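Local coordinates for protein ABC-type phosphate transport system, periplasmic component (Lactobacillus brevis, PDB 4ECF) that probably serves as the phosphate-binding receptor of a PstSACB-type ABC transporter that imports phosphate across the cytoplasmic membrane, at residues 46-51 / 71-76; 59-64 / 75-80. One frame throughout, in Å; residues are numbered along the deposited sequence.

Contact 1: 46-51 / 71-76; sequences SQIQEG and RQLVDH. With EDO (1,2-ethanediol), chain E.
Leu73 has its CG anti to the carbonyl carbon (chi1 -56°) and an extended second torsion, and this carries both of its methyls to the helix residue Ile48. Ile48 in turn has CG1 anti to the backbone N (chi1 -168°), and its branch methyl CG2 comes closest: Ile48 CG2 lies 4.0 Å from Leu73 CD1 and equally far from CD2, while Ile48 CG1 is a little farther from Leu73 CD2. The two side chains cross obliquely. Leu73 CD2 also reaches the helix backbone, 4.2 Å from Gln49 CA. This is the last turn of helix 41-50, closed at Gly51 by a Schellman motif with positive phi, laid against the beginning of strand 73-87 in a periplasmic-binding-protein fold. Tyr211 of the adjacent strand 205-213 touches Leu73 as well. Beside this apolar patch the polar groups converge without bonding to each other. Gln72 OE1 stands 3.1 Å from Gln49 O, both acceptors; the ammonium group of Lys213 probably accounts for the approach, since its NZ donates a hydrogen bond to Gln49 O and a weak one to Gln72 OE1. The Gln49 and Gln72 side chains cross at about a right angle, with amide planes 74° apart. Gln49 spends its own amide on the connecting loop: OE1 accepts from Asn69 N while NE2 donates to Gly67 O, which fixes the rotation of that group. On the helix, Gln47 OE1 lies next to an ethanediol, probably from the crystallisation liquor, at a separation too short to be trusted.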
loop_
_atom_site.group_PDB
_atom_site.type_symbol
_atom_site.label_atom_id
_atom_site.label_comp_id
_atom_site.label_asym_id
_atom_site.label_seq_id
_atom_site.Cartn_x
_atom_site.Cartn_y
_atom_site.Cartn_z
ATOM N N SER A 46 -7.802 -1.276 -13.755
ATOM C CA SER A 46 -8.799 -1.025 -14.798
ATOM C C SER A 46 -8.244 -0.222 -15.974
ATOM O O SER A 46 -8.542 -0.537 -17.146
ATOM C CB SER A 46 -10.009 -0.298 -14.197
ATOM O OG SER A 46 -10.680 -1.156 -13.282
ATOM N N GLN A 47 -7.402 0.774 -15.692
ATOM C CA GLN A 47 -6.882 1.639 -16.765
ATOM C C GLN A 47 -5.830 0.908 -17.616
ATOM O O GLN A 47 -5.824 1.053 -18.830
ATOM C CB GLN A 47 -6.300 2.929 -16.215
ATOM C CG GLN A 47 -7.379 3.848 -15.635
ATOM C CD GLN A 47 -8.316 4.336 -16.706
ATOM O OE1 GLN A 47 -7.911 5.114 -17.562
ATOM N NE2 GLN A 47 -9.574 3.892 -16.651
ATOM N N ILE A 48 -5.019 0.079 -16.985
ATOM C CA ILE A 48 -4.034 -0.662 -17.771
ATOM C C ILE A 48 -4.738 -1.708 -18.644
ATOM O O ILE A 48 -4.377 -1.894 -19.828
ATOM C CB ILE A 48 -2.857 -1.208 -16.929
ATOM C CG1 ILE A 48 -1.712 -1.709 -17.851
ATOM C CG2 ILE A 48 -3.274 -2.347 -16.008
ATOM C CD1 ILE A 48 -1.098 -0.603 -18.711
ATOM N N GLN A 49 -5.754 -2.380 -18.102
ATOM C CA GLN A 49 -6.548 -3.322 -18.923
ATOM C C GLN A 49 -7.156 -2.637 -20.128
ATOM O O GLN A 49 -7.209 -3.214 -21.219
ATOM C CB GLN A 49 -7.613 -4.034 -18.112
ATOM C CG GLN A 49 -8.717 -4.686 -18.907
ATOM C CD GLN A 49 -9.478 -5.679 -18.065
ATOM O OE1 GLN A 49 -8.970 -6.766 -17.836
ATOM N NE2 GLN A 49 -10.672 -5.309 -17.574
ATOM N N GLU A 50 -7.645 -1.417 -19.917
ATOM C CA GLU A 50 -8.236 -0.630 -21.014
ATOM C C GLU A 50 -7.212 -0.148 -22.040
ATOM O O GLU A 50 -7.578 0.303 -23.132
ATOM C CB GLU A 50 -9.000 0.561 -20.402
ATOM C CG GLU A 50 -9.881 1.293 -21.377
ATOM C CD GLU A 50 -10.787 2.346 -20.742
ATOM O OE1 GLU A 50 -11.010 2.318 -19.513
ATOM O OE2 GLU A 50 -11.284 3.205 -21.496
ATOM N N GLY A 51 -5.933 -0.179 -21.680
ATOM C CA GLY A 51 -4.868 0.334 -22.506
ATOM C C GLY A 51 -4.894 1.854 -22.531
ATOM O O GLY A 51 -4.459 2.476 -23.489
ATOM N N ARG A 71 -4.422 -12.365 -17.828
ATOM C CA ARG A 71 -3.612 -12.974 -18.894
ATOM C C ARG A 71 -3.224 -12.015 -20.047
ATOM O O ARG A 71 -2.364 -12.354 -20.842
ATOM C CB ARG A 71 -4.296 -14.231 -19.447
ATOM C CG ARG A 71 -4.283 -15.397 -18.464
ATOM C CD ARG A 71 -4.065 -16.736 -19.164
ATOM N NE ARG A 71 -5.307 -17.330 -19.671
ATOM C CZ ARG A 71 -5.381 -18.221 -20.664
ATOM N NH1 ARG A 71 -4.287 -18.634 -21.300
ATOM N NH2 ARG A 71 -6.567 -18.696 -21.035
ATOM N N GLN A 72 -3.838 -10.844 -20.146
ATOM C CA GLN A 72 -3.420 -9.859 -21.122
ATOM C C GLN A 72 -2.442 -8.815 -20.515
ATOM O O GLN A 72 -1.894 -7.971 -21.229
ATOM C CB GLN A 72 -4.624 -9.213 -21.831
ATOM C CG GLN A 72 -5.495 -8.285 -20.994
ATOM C CD GLN A 72 -6.475 -7.444 -21.834
ATOM O OE1 GLN A 72 -6.487 -6.203 -21.755
ATOM N NE2 GLN A 72 -7.292 -8.119 -22.640
ATOM N N LEU A 73 -2.215 -8.903 -19.207
ATOM C CA LEU A 73 -1.301 -8.010 -18.538
ATOM C C LEU A 73 -0.016 -8.737 -18.252
ATOM O O LEU A 73 0.013 -9.968 -18.168
ATOM C CB LEU A 73 -1.910 -7.481 -17.243
ATOM C CG LEU A 73 -3.261 -6.774 -17.375
ATOM C CD1 LEU A 73 -3.811 -6.313 -16.012
ATOM C CD2 LEU A 73 -3.137 -5.619 -18.345
ATOM N N VAL A 74 1.056 -7.956 -18.115
ATOM C CA VAL A 74 2.369 -8.471 -17.734
ATOM C C VAL A 74 2.797 -7.829 -16.406
ATOM O O VAL A 74 2.909 -6.613 -16.295
ATOM C CB VAL A 74 3.447 -8.228 -18.792
ATOM C CG1 VAL A 74 4.795 -8.774 -18.345
ATOM C CG2 VAL A 74 3.024 -8.887 -20.119
ATOM N N ASP A 75 3.024 -8.681 -15.418
ATOM C CA ASP A 75 3.434 -8.301 -14.080
ATOM C C ASP A 75 4.906 -7.906 -14.016
ATOM O O ASP A 75 5.754 -8.481 -14.721
ATOM C CB ASP A 75 3.141 -9.484 -13.120
ATOM C CG ASP A 75 3.197 -9.088 -11.655
ATOM O OD1 ASP A 75 3.172 -7.873 -11.380
ATOM O OD2 ASP A 75 3.258 -9.996 -10.793
ATOM N N HIS A 76 5.205 -6.936 -13.168
ATOM C CA HIS A 76 6.592 -6.596 -12.810
ATOM C C HIS A 76 6.582 -6.199 -11.372
ATOM O O HIS A 76 5.977 -5.191 -11.006
ATOM C CB HIS A 76 7.157 -5.442 -13.633
ATOM C CG HIS A 76 6.990 -5.598 -15.132
ATOM N ND1 HIS A 76 5.845 -5.265 -15.786
ATOM C CD2 HIS A 76 7.868 -6.081 -16.076
ATOM C CE1 HIS A 76 6.000 -5.512 -17.103
ATOM N NE2 HIS A 76 7.247 -6.012 -17.288
HETATM C C1 EDO E . -6.196 8.880 -17.611
HETATM O O1 EDO E . -5.969 10.140 -16.970
HETATM C C2 EDO E . -5.445 7.794 -16.873
HETATM O O2 EDO E . -6.237 6.618 -16.616
#

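Contact 2: 59-64 / 75-80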
loop_
_atom_site.group_PDB
_atom_site.type_symbol
_atom_site.label_atom_id
_atom_site.label_comp_id
_atom_site.label_asym_id
_atom_site.label_seq_id
_atom_site.Cartn_x
_atom_site.Cartn_y
_atom_site.Cartn_z
ATOM N N ASP A 59 -1.043 -2.656 -5.774
ATOM C CA ASP A 59 -0.629 -3.431 -4.585
ATOM C C ASP A 59 -1.080 -4.865 -4.609
ATOM O O ASP A 59 -0.756 -5.630 -3.685
ATOM C CB ASP A 59 -1.195 -2.809 -3.269
ATOM C CG ASP A 59 -1.087 -1.324 -3.231
ATOM O OD1 ASP A 59 -0.036 -0.775 -3.574
ATOM O OD2 ASP A 59 -2.069 -0.685 -2.768
ATOM N N LEU A 60 -1.847 -5.243 -5.620
ATOM C CA LEU A 60 -2.449 -6.568 -5.716
ATOM C C LEU A 60 -2.029 -7.274 -7.015
ATOM O O LEU A 60 -1.733 -6.631 -8.045
ATOM C CB LEU A 60 -3.982 -6.487 -5.672
ATOM C CG LEU A 60 -4.582 -5.764 -4.469
ATOM C CD1 LEU A 60 -6.116 -5.696 -4.600
ATOM C CD2 LEU A 60 -4.141 -6.409 -3.126
ATOM N N PHE A 61 -2.060 -8.594 -7.012
ATOM C CA PHE A 61 -2.015 -9.335 -8.285
ATOM C C PHE A 61 -3.267 -9.011 -9.106
ATOM O O PHE A 61 -4.367 -8.854 -8.519
ATOM C CB PHE A 61 -1.863 -10.839 -8.036
ATOM C CG PHE A 61 -0.491 -11.226 -7.558
ATOM C CD1 PHE A 61 -0.141 -11.114 -6.218
ATOM C CD2 PHE A 61 0.451 -11.704 -8.435
ATOM C CE1 PHE A 61 1.116 -11.479 -5.771
ATOM C CE2 PHE A 61 1.722 -12.065 -7.997
ATOM C CZ PHE A 61 2.039 -11.966 -6.654
ATOM N N ALA A 62 -3.121 -8.940 -10.438
ATOM C CA ALA A 62 -4.214 -8.496 -11.296
ATOM C C ALA A 62 -5.467 -9.353 -11.130
ATOM O O ALA A 62 -6.609 -8.816 -11.056
ATOM C CB ALA A 62 -3.788 -8.450 -12.747
ATOM N N GLY A 63 -5.253 -10.663 -10.985
ATOM C CA GLY A 63 -6.351 -11.623 -10.769
ATOM C C GLY A 63 -7.179 -11.491 -9.497
ATOM O O GLY A 63 -8.253 -12.108 -9.408
ATOM N N GLU A 64 -6.702 -10.712 -8.523
ATOM C CA GLU A 64 -7.433 -10.418 -7.281
ATOM C C GLU A 64 -8.634 -9.487 -7.454
ATOM O O GLU A 64 -9.468 -9.402 -6.569
ATOM C CB GLU A 64 -6.477 -9.851 -6.217
ATOM C CG GLU A 64 -5.368 -10.829 -5.832
ATOM C CD GLU A 64 -4.522 -10.312 -4.695
ATOM O OE1 GLU A 64 -5.105 -10.035 -3.623
ATOM O OE2 GLU A 64 -3.297 -10.123 -4.874
ATOM N N ASP A 75 3.024 -8.681 -15.418
ATOM C CA ASP A 75 3.434 -8.301 -14.080
ATOM C C ASP A 75 4.906 -7.906 -14.016
ATOM O O ASP A 75 5.754 -8.481 -14.721
ATOM C CB ASP A 75 3.141 -9.484 -13.120
ATOM C CG ASP A 75 3.197 -9.088 -11.655
ATOM O OD1 ASP A 75 3.172 -7.873 -11.380
ATOM O OD2 ASP A 75 3.258 -9.996 -10.793
ATOM N N HIS A 76 5.205 -6.936 -13.168
ATOM C CA HIS A 76 6.592 -6.596 -12.810
ATOM C C HIS A 76 6.582 -6.199 -11.372
ATOM O O HIS A 76 5.977 -5.191 -11.006
ATOM C CB HIS A 76 7.157 -5.442 -13.633
ATOM C CG HIS A 76 6.990 -5.598 -15.132
ATOM N ND1 HIS A 76 5.845 -5.265 -15.786
ATOM C CD2 HIS A 76 7.868 -6.081 -16.076
ATOM C CE1 HIS A 76 6.000 -5.512 -17.103
ATOM N NE2 HIS A 76 7.247 -6.012 -17.288
ATOM N N ARG A 77 7.109 -7.044 -10.513
ATOM C CA ARG A 77 7.172 -6.707 -9.085
ATOM C C ARG A 77 8.415 -5.893 -8.777
ATOM O O ARG A 77 9.498 -6.197 -9.310
ATOM C CB ARG A 77 7.048 -7.952 -8.208
ATOM C CG ARG A 77 5.617 -8.420 -8.041
ATOM C CD ARG A 77 5.502 -9.616 -7.119
ATOM N NE ARG A 77 5.869 -10.877 -7.778
ATOM C CZ ARG A 77 5.867 -12.039 -7.147
ATOM N NH1 ARG A 77 5.591 -12.087 -5.848
ATOM N NH2 ARG A 77 6.156 -13.146 -7.800
ATOM N N VAL A 78 8.281 -4.860 -7.935
ATOM C CA VAL A 78 9.347 -3.887 -7.723
ATOM C C VAL A 78 9.681 -3.636 -6.267
ATOM O O VAL A 78 10.694 -3.035 -5.961
ATOM C CB VAL A 78 8.999 -2.563 -8.442
ATOM C CG1 VAL A 78 8.774 -2.793 -9.938
ATOM C CG2 VAL A 78 7.804 -1.825 -7.816
ATOM N N ALA A 79 8.831 -4.109 -5.360
ATOM C CA ALA A 79 8.993 -3.756 -3.945
ATOM C C ALA A 79 7.962 -4.539 -3.143
ATOM O O ALA A 79 7.044 -5.147 -3.715
ATOM C CB ALA A 79 8.777 -2.258 -3.745
ATOM N N VAL A 80 8.169 -4.557 -1.831
ATOM C CA VAL A 80 7.139 -4.952 -0.855
ATOM C C VAL A 80 6.832 -3.687 -0.052
ATOM O O VAL A 80 7.730 -2.879 0.274
ATOM C CB VAL A 80 7.616 -6.104 0.049
ATOM C CG1 VAL A 80 6.729 -6.229 1.296
ATOM C CG2 VAL A 80 7.722 -7.389 -0.786
#
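Phe61 N donates to Glu64 OE2 at 2.9 Å, a somewhat bent bond (146° at the hydrogen) that meets the carboxylate from above its plane, 41° out of it. Glu64 N returns a bond to Phe61 O, so the short 3-10 turn is tied at both backbone polar atoms of Phe61, and Glu64 OE2 also lies at the edge of the ring, in its plane. With the Phe61 backbone held this way, CG anti to the carbonyl carbon turns the ring toward strand 73-87, and its far carbon CZ does the touching: Phe61 CZ is 3.6 Å from Arg77 NH1 and stands over one face of the guanidinium, offset toward its rim. The two planes are 67° apart and NH1 lies near the plane of the ring, so the aromatic edge meets the guanidinium face and the aromatic face is not the surface used. The cation-pi partner of Arg77 is Tyr207 instead. Further along the same ring, Phe61 CE2 comes within 3.8 Å of Asp75 OD2, obliquely; the other oxygen, Asp75 OD1, is hydrogen-bonded to His209 ND1. The His209 ring packs edge-to-face with Phe61. Replacing Phe61 by alanine is likely to uncover this side of the guanidinium and leave His209 without its edge-to-face partner, opening a gap between turn and strand. Around this surface contact, strand 205-213 bonds through its backbone to His76, Val78 and Ala79 of the 75-80 segment and sends Tyr211 OH to Ala62 N, helix 218-228 covers His76 and Val78, and helix 132-140 packs on Leu60.

Overall arrangement
Contacts 1 and 2 have centres about 11 Å apart and share Asp75 and His76. Along the chain come helix 41-50, strand 55-58 and the 59-64 turn; residues 71-80, which lead into and form the start of strand 73-87, receive first the helix end and then the turn. The contacts touch directly, Leu73 CD1 lying 3.9 Å from Ala62 CB. Strand 73-87 pairs with 205-213 beside both contacts and also with 169-174 and 183-187, so it probably runs between the two lobes of a type II binding protein. Asp59, opening the 59-64 segment, lies near a phosphate ion, so this loop probably borders the ligand cleft, while the Phe61 contact itself lies at the surface.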